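Local coordinates for Mll8374 protein (Mesorhizobium loti, PDB 3B5E) that probably hydrolyses carboxylic esters as a serine carboxylesterase of the alpha/beta-hydrolase fold, at residues 140-145 with 199-204; 163-168 with 192-197; 113-118 with 134-139. All blocks are in the same frame, centred on the assembly; numbering follows the deposited sequence. Where two conformers were deposited one is given.

Contact 1 of 3, residues 140-145 with 199-204; sequences ALLRPM and HDIGDP. With EDO (1,2-ethanediol), chain F; EDO (1,2-ethanediol), chain I.
Arg143 leans across to the loop leading into helix 203-214 and runs past His199 in the opposite sense, its guanidinium plane turned 88° from the imidazole. The nearest approach of the two side chains is made by aliphatic carbon, CB of Arg143 lying 3.6 Å from CE1 of His199, while the charged end travels on toward Ile201. With CG beside the backbone N (chi1 -40°) and a second bend at chi2, the chain turns past the carbonyl of His199, CG of Arg143 lying 3.6 Å from O of His199. CG2 of Ile201 then covers one face of the guanidinium, off centre, at 3.7 Å from CZ of Arg143. From the rim of the same group NH2 of Arg143 gives a weak, bent hydrogen bond of 2.9 Å to O of Asp200 (127° at the hydrogen). Stronger hold comes from elsewhere: NE bonds to O of Gly198, and NH1 to O of Ile164 and, as a salt bridge, to Asp205. Leu142 meets Ile201 at about a right angle, CD1 of Leu142 to CD1 of Ile201 at 3.9 Å. One ethanediol accepts from N of His199 and another donates to O of Arg143; both probably come from the crystallisation liquor. The imidazole itself is fixed by Asp169 at ND1 and Ser119 at NE2, a geometry consistent with a Ser-His-Asp catalytic triad. Packing an arginine from the end of strand 138-142 beside the loop that carries His199 thus joins the sheet to the probable active site of an alpha/beta hydrolase.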
# COMPACT_ATOMS: atom_id res chain seq x y z
N ALA A 140 2.32 3.96 -3.70
CA ALA A 140 3.74 3.58 -3.67
C ALA A 140 3.77 2.10 -3.30
O ALA A 140 3.36 1.72 -2.18
CB ALA A 140 4.52 4.39 -2.68
N LEU A 141 4.23 1.28 -4.25
CA LEU A 141 4.13 -0.16 -4.17
C LEU A 141 5.55 -0.73 -4.06
O LEU A 141 6.31 -0.73 -5.04
CB LEU A 141 3.44 -0.75 -5.42
CG LEU A 141 2.06 -0.18 -5.80
CD1 LEU A 141 1.52 -0.87 -7.04
CD2 LEU A 141 1.03 -0.27 -4.68
N LEU A 142 5.89 -1.23 -2.88
CA LEU A 142 7.25 -1.71 -2.62
C LEU A 142 7.24 -3.24 -2.74
O LEU A 142 6.50 -3.91 -2.01
CB LEU A 142 7.73 -1.28 -1.25
CG LEU A 142 7.70 0.22 -0.97
CD1 LEU A 142 8.30 0.51 0.42
CD2 LEU A 142 8.38 1.02 -2.08
N ARG A 143 8.04 -3.76 -3.67
CA ARG A 143 8.14 -5.20 -3.97
C ARG A 143 6.78 -5.88 -4.26
O ARG A 143 6.46 -6.90 -3.66
CB ARG A 143 8.88 -5.95 -2.88
CG ARG A 143 10.10 -5.25 -2.32
CD ARG A 143 11.23 -5.11 -3.34
NE ARG A 143 12.37 -4.55 -2.63
CZ ARG A 143 12.53 -3.25 -2.37
NH1 ARG A 143 11.70 -2.33 -2.86
NH2 ARG A 143 13.55 -2.86 -1.65
N PRO A 144 5.97 -5.32 -5.20
CA PRO A 144 4.67 -5.86 -5.52
C PRO A 144 4.72 -6.93 -6.62
O PRO A 144 5.74 -7.15 -7.23
CB PRO A 144 3.94 -4.63 -6.07
CG PRO A 144 5.08 -3.92 -6.82
CD PRO A 144 6.28 -4.11 -5.99
N MSE A 145 3.59 -7.58 -6.85
CA MSE A 145 3.38 -8.51 -7.94
C MSE A 145 1.90 -8.50 -8.30
O MSE A 145 1.10 -8.07 -7.50
CB MSE A 145 3.85 -9.93 -7.57
CG MSE A 145 3.01 -10.64 -6.52
SE MSE A 145 3.59 -12.46 -6.28
CE MSE A 145 3.07 -13.21 -8.01
N HIS A 199 14.40 -8.37 -1.39
CA HIS A 199 13.00 -8.21 -0.98
C HIS A 199 12.81 -7.30 0.25
O HIS A 199 11.73 -6.78 0.45
CB HIS A 199 12.36 -9.57 -0.73
CG HIS A 199 10.87 -9.51 -0.67
ND1 HIS A 199 10.10 -9.24 -1.78
CD2 HIS A 199 10.02 -9.65 0.37
CE1 HIS A 199 8.83 -9.24 -1.43
NE2 HIS A 199 8.75 -9.46 -0.12
N ASP A 200 13.86 -7.09 1.03
CA ASP A 200 13.79 -6.20 2.18
C ASP A 200 13.73 -4.75 1.71
O ASP A 200 14.26 -4.41 0.65
CB ASP A 200 15.01 -6.34 3.10
CG ASP A 200 14.97 -7.60 3.99
OD1 ASP A 200 13.97 -8.38 3.97
OD2 ASP A 200 15.96 -7.80 4.74
N ILE A 201 13.13 -3.91 2.54
CA ILE A 201 13.00 -2.51 2.23
C ILE A 201 13.74 -1.69 3.26
O ILE A 201 14.06 -2.16 4.35
CB ILE A 201 11.52 -2.06 2.12
CG1 ILE A 201 10.73 -2.42 3.40
CG2 ILE A 201 10.86 -2.67 0.84
CD1 ILE A 201 9.38 -1.72 3.49
N GLY A 202 14.02 -0.45 2.90
CA GLY A 202 14.89 0.37 3.75
C GLY A 202 15.08 1.78 3.26
O GLY A 202 14.27 2.31 2.53
N ASP A 203 16.19 2.39 3.63
CA ASP A 203 16.46 3.77 3.26
C ASP A 203 16.46 4.10 1.77
O ASP A 203 15.97 5.17 1.38
CB ASP A 203 17.78 4.25 3.87
CG ASP A 203 17.76 4.26 5.42
OD1 ASP A 203 16.68 4.61 6.01
OD2 ASP A 203 18.84 3.91 6.01
N PRO A 204 17.01 3.20 0.92
CA PRO A 204 16.89 3.46 -0.52
C PRO A 204 15.44 3.62 -1.01
O PRO A 204 15.18 4.42 -1.90
CB PRO A 204 17.54 2.22 -1.18
CG PRO A 204 18.43 1.67 -0.12
CD PRO A 204 17.73 1.95 1.19
C1 EDO F . 16.16 -9.51 1.31
O1 EDO F . 16.75 -8.23 0.91
C2 EDO F . 16.51 -10.70 0.41
O2 EDO F . 15.65 -10.81 -0.74
C1 EDO I . 4.19 -11.05 -2.58
O1 EDO I . 3.89 -10.56 -1.29
C2 EDO I . 5.25 -10.18 -3.24
O2 EDO I . 4.73 -8.98 -3.85

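Contact 2 of 3, residues 163-168 with 192-197; sequences IIAGAA and ARIIPS
Ile163 and Ala192 stand opposite each other in a parallel pairing that is already under way, in which four residues of each strand face one another, Ile163 to Gly166 against Ala192 to Ile195, with the short strand axes 26° apart. Five backbone hydrogen bonds link the segments. Arg193 N gives to O of Ile163 at 2.8 Å, O of Arg193 takes N of Ala165, and O of Ala165 takes N of Ile195. The series ends with N of Ala167 on O of Ile195, 2.7 Å long and nearly along the C=O axis. Beyond the strands N of Ala168 reaches O of Ser197 at 3.0 Å from above the carbonyl plane, tying the two outgoing loops together. CA-H...O contacts add to the pairing, as from CA of Ala192 to O of Ile163 at 3.3 Å.

Apolar contacts lie on both faces. On one, CG2 of Ile164 meets CG1 of Ile195 at 3.8 Å; placing CG1 between the backbone N and the carbonyl carbon (chi1 60°) lays that branch of Ile195 toward its neighbour, and helix 203-214 covers the pair through Ile208. On the other, CB of Ile163 and CB of Ala192 are 4.0 Å apart beneath helix 176-185, and farther along CG2 of Ile194 packs 3.7 Å from CB of Ala167. The polar end of Arg193 turns away to a salt bridge with Asp191. Strand 160-166, helix 176-185 and strand 189-195 form a beta-alpha-beta crossover, here at the edge of an alpha/beta-hydrolase sheet.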
# COMPACT_ATOMS: atom_id res chain seq x y z
N ILE A 163 6.46 2.06 -8.31
CA ILE A 163 6.82 0.66 -8.03
C ILE A 163 8.31 0.62 -7.76
O ILE A 163 9.10 1.23 -8.53
CB ILE A 163 6.44 -0.28 -9.22
CG1 ILE A 163 4.92 -0.35 -9.38
CG2 ILE A 163 7.10 -1.66 -9.05
CD1 ILE A 163 4.48 -0.97 -10.71
N ILE A 164 8.71 -0.02 -6.66
CA ILE A 164 10.13 -0.26 -6.42
C ILE A 164 10.40 -1.74 -6.28
O ILE A 164 9.92 -2.38 -5.33
CB ILE A 164 10.65 0.45 -5.19
CG1 ILE A 164 10.22 1.91 -5.18
CG2 ILE A 164 12.21 0.30 -5.12
CD1 ILE A 164 10.85 2.72 -4.05
N ALA A 165 11.11 -2.28 -7.27
CA ALA A 165 11.52 -3.66 -7.36
C ALA A 165 12.92 -3.80 -6.84
O ALA A 165 13.77 -2.92 -6.97
CB ALA A 165 11.48 -4.15 -8.82
N GLY A 166 13.20 -4.98 -6.30
CA GLY A 166 14.55 -5.26 -5.87
C GLY A 166 15.30 -6.12 -6.88
O GLY A 166 14.85 -7.19 -7.22
N ALA A 167 16.48 -5.69 -7.31
CA ALA A 167 17.31 -6.47 -8.29
C ALA A 167 17.69 -7.83 -7.73
O ALA A 167 17.81 -8.81 -8.47
CB ALA A 167 18.65 -5.70 -8.64
N ALA A 168 17.86 -7.87 -6.41
CA ALA A 168 18.30 -9.07 -5.69
C ALA A 168 17.11 -9.86 -5.15
O ALA A 168 17.28 -10.83 -4.43
CB ALA A 168 19.24 -8.67 -4.54
N ALA A 192 8.38 3.12 -12.36
CA ALA A 192 8.92 1.86 -11.81
C ALA A 192 10.46 1.87 -11.79
O ALA A 192 11.11 2.27 -12.79
CB ALA A 192 8.40 0.66 -12.60
N ARG A 193 10.99 1.52 -10.62
CA ARG A 193 12.43 1.50 -10.33
C ARG A 193 12.88 0.09 -9.98
O ARG A 193 12.11 -0.70 -9.43
CB ARG A 193 12.81 2.40 -9.13
CG ARG A 193 12.21 3.76 -9.15
CD ARG A 193 12.68 4.58 -10.32
NE ARG A 193 12.04 5.88 -10.32
CZ ARG A 193 12.50 6.94 -9.66
NH1 ARG A 193 13.66 6.90 -9.02
NH2 ARG A 193 11.82 8.07 -9.67
N ILE A 194 14.13 -0.21 -10.31
CA ILE A 194 14.83 -1.39 -9.80
C ILE A 194 16.02 -0.88 -9.03
O ILE A 194 16.80 -0.10 -9.59
CB ILE A 194 15.35 -2.33 -10.92
CG1 ILE A 194 14.22 -2.87 -11.81
CG2 ILE A 194 16.14 -3.50 -10.30
CD1 ILE A 194 14.70 -3.45 -13.20
N ILE A 195 16.17 -1.30 -7.77
CA ILE A 195 17.28 -0.87 -6.91
C ILE A 195 18.09 -2.12 -6.58
O ILE A 195 17.61 -3.23 -6.84
CB ILE A 195 16.79 -0.07 -5.64
CG1 ILE A 195 15.84 -0.87 -4.73
CG2 ILE A 195 16.13 1.27 -6.06
CD1 ILE A 195 15.63 -0.23 -3.27
N PRO A 196 19.33 -1.96 -6.12
CA PRO A 196 20.16 -3.16 -5.85
C PRO A 196 19.68 -4.08 -4.72
O PRO A 196 20.14 -5.22 -4.62
CB PRO A 196 21.55 -2.58 -5.54
CG PRO A 196 21.51 -1.18 -6.18
CD PRO A 196 20.10 -0.71 -6.01
N SER A 197 18.76 -3.59 -3.90
CA SER A 197 18.19 -4.34 -2.78
C SER A 197 17.50 -5.63 -3.18
O SER A 197 17.13 -5.86 -4.34
CB SER A 197 17.21 -3.45 -2.00
OG SER A 197 17.93 -2.37 -1.49

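Contact 3 of 3, residues 113-118 with 134-139; sequences ATFLGY and GIVRLA
Strands 113-118 and 138-142 begin their parallel pairing here, Phe115 opposite Ala139 with 4.7 Å between their CA atoms, and N of Phe115 gives an almost straight hydrogen bond of 2.9 Å (170° at the hydrogen) to O of Leu138. That carbonyl is approached by CA of Thr114 as well, while O of Phe115 receives a CA-H...O contact from Ala139. The Phe115 ring carries the apolar side of the contact. Val136 comes over one of its faces, CG2 lying 4.0 Å from the ring centroid and 14° off the normal, a CH-pi contact set somewhat toward the rim. Ile135 approaches the far end of the ring obliquely, its CG2 being 4.0 Å from CZ of Phe115. With CG beside the backbone N (chi1 -71°), the ring is carried over the residues that lead into strand 138-142. Phe34 stacks on it from the neighbouring strand, and helices 85-106 and 120-131 complete its surroundings. The side chains of Thr114 and Leu138 cross at a slant, CD1 of Leu138 coming 3.5 Å from OG1 of Thr114; Trp212 of helix 203-214 touches both residues. Before the second strand begins, a water bridges the gap between Ala113 and the loop at Arg137, donating to O of Ala113 at 2.6 Å and accepting from N of Arg137 at 2.7 Å. Arg137 turns its NH1 back onto O of Ile135 within its own segment, and its NH2 forms a salt bridge with Asp111. The chemistry is therefore divided: hydrocarbon packs round an aromatic ring in the core, while a water satisfies two backbone groups too far apart to bond directly, linking the two backbones just ahead of the first direct bond, Phe115 N to Leu138 O.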
# COMPACT_ATOMS: atom_id res chain seq x y z
N ALA A 113 -3.70 12.13 -0.23
CA ALA A 113 -3.32 10.89 0.43
C ALA A 113 -2.52 10.01 -0.53
O ALA A 113 -2.79 10.00 -1.72
CB ALA A 113 -4.55 10.18 0.90
N THR A 114 -1.54 9.29 0.01
CA THR A 114 -0.76 8.27 -0.68
C THR A 114 -0.97 6.96 0.03
O THR A 114 -0.99 6.93 1.27
CB THR A 114 0.75 8.55 -0.69
OG1 THR A 114 0.98 9.82 -1.30
CG2 THR A 114 1.57 7.42 -1.46
N PHE A 115 -1.14 5.91 -0.75
CA PHE A 115 -1.26 4.56 -0.23
C PHE A 115 0.10 3.89 -0.44
O PHE A 115 0.51 3.67 -1.56
CB PHE A 115 -2.41 3.83 -0.91
CG PHE A 115 -3.75 4.34 -0.50
CD1 PHE A 115 -4.22 5.57 -0.94
CD2 PHE A 115 -4.55 3.60 0.39
CE1 PHE A 115 -5.47 6.05 -0.52
CE2 PHE A 115 -5.78 4.08 0.81
CZ PHE A 115 -6.24 5.31 0.35
N LEU A 116 0.78 3.59 0.67
CA LEU A 116 2.12 2.98 0.69
C LEU A 116 2.04 1.55 1.25
O LEU A 116 1.80 1.37 2.45
CB LEU A 116 3.08 3.85 1.53
CG LEU A 116 4.50 3.32 1.84
CD1 LEU A 116 5.39 3.27 0.56
CD2 LEU A 116 5.20 4.11 2.97
N GLY A 117 2.26 0.56 0.38
CA GLY A 117 2.22 -0.85 0.75
C GLY A 117 3.55 -1.53 0.50
O GLY A 117 4.31 -1.17 -0.42
N TYR A 118 3.84 -2.50 1.34
CA TYR A 118 4.97 -3.40 1.19
C TYR A 118 4.51 -4.81 0.96
O TYR A 118 3.79 -5.40 1.80
CB TYR A 118 5.86 -3.32 2.41
CG TYR A 118 6.99 -4.33 2.45
CD1 TYR A 118 7.80 -4.56 1.33
CD2 TYR A 118 7.27 -5.05 3.62
CE1 TYR A 118 8.84 -5.46 1.37
CE2 TYR A 118 8.29 -5.96 3.68
CZ TYR A 118 9.06 -6.19 2.54
OH TYR A 118 10.11 -7.08 2.60
N GLY A 134 -11.72 5.34 -7.63
CA GLY A 134 -12.19 6.56 -7.04
C GLY A 134 -11.70 6.79 -5.63
O GLY A 134 -12.10 7.76 -5.01
N ILE A 135 -10.87 5.90 -5.11
CA ILE A 135 -10.31 6.04 -3.76
C ILE A 135 -8.83 6.45 -3.80
O ILE A 135 -8.45 7.47 -3.21
CB ILE A 135 -10.46 4.75 -2.96
CG1 ILE A 135 -11.95 4.44 -2.77
CG2 ILE A 135 -9.75 4.88 -1.61
CD1 ILE A 135 -12.21 3.11 -2.19
N VAL A 136 -8.03 5.66 -4.51
CA VAL A 136 -6.59 5.89 -4.62
C VAL A 136 -6.27 6.90 -5.72
O VAL A 136 -6.76 6.77 -6.85
CB VAL A 136 -5.85 4.56 -4.81
CG1 VAL A 136 -4.32 4.78 -4.88
CG2 VAL A 136 -6.19 3.59 -3.67
N ARG A 137 -5.47 7.92 -5.37
CA ARG A 137 -4.89 8.88 -6.33
C ARG A 137 -3.37 8.72 -6.49
O ARG A 137 -2.82 9.06 -7.53
CB ARG A 137 -5.14 10.32 -5.89
CG ARG A 137 -6.54 10.86 -6.15
CD ARG A 137 -7.57 10.35 -5.12
NE ARG A 137 -8.68 11.30 -4.89
CZ ARG A 137 -9.79 11.03 -4.20
NH1 ARG A 137 -9.98 9.83 -3.67
NH2 ARG A 137 -10.73 11.97 -4.04
N LEU A 138 -2.71 8.23 -5.44
CA LEU A 138 -1.26 8.10 -5.37
C LEU A 138 -0.95 6.81 -4.64
O LEU A 138 -1.47 6.58 -3.54
CB LEU A 138 -0.64 9.27 -4.58
CG LEU A 138 -0.67 10.71 -5.13
CD1 LEU A 138 0.05 11.65 -4.15
CD2 LEU A 138 -0.02 10.79 -6.50
N ALA A 139 -0.14 5.94 -5.25
CA ALA A 139 0.21 4.66 -4.65
C ALA A 139 1.71 4.44 -4.78
O ALA A 139 2.29 4.69 -5.83
CB ALA A 139 -0.51 3.52 -5.33
O HOH W 1 -4.61 8.47 -2.87

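All three contacts reach the one mixed sheet, in which strands 113-118, 138-142, 160-166 and 189-195 follow one another side by side. Contact 3 closes first along the chain; contact 1 opens next, and contact 2 falls wholly within the interval that contact 1 spans. Centres of contacts 1 and 2 are about 7 Å apart, those of 1 and 3 about 15 Å, and those of 2 and 3 about 19 Å with no touch between them. Contact 1 is thus the middle piece, meeting Ile164 on one side and Tyr118 on the other. It ties the strands to the loop of the probable catalytic histidine, while contacts 2 and 3 are pairings within the sheet.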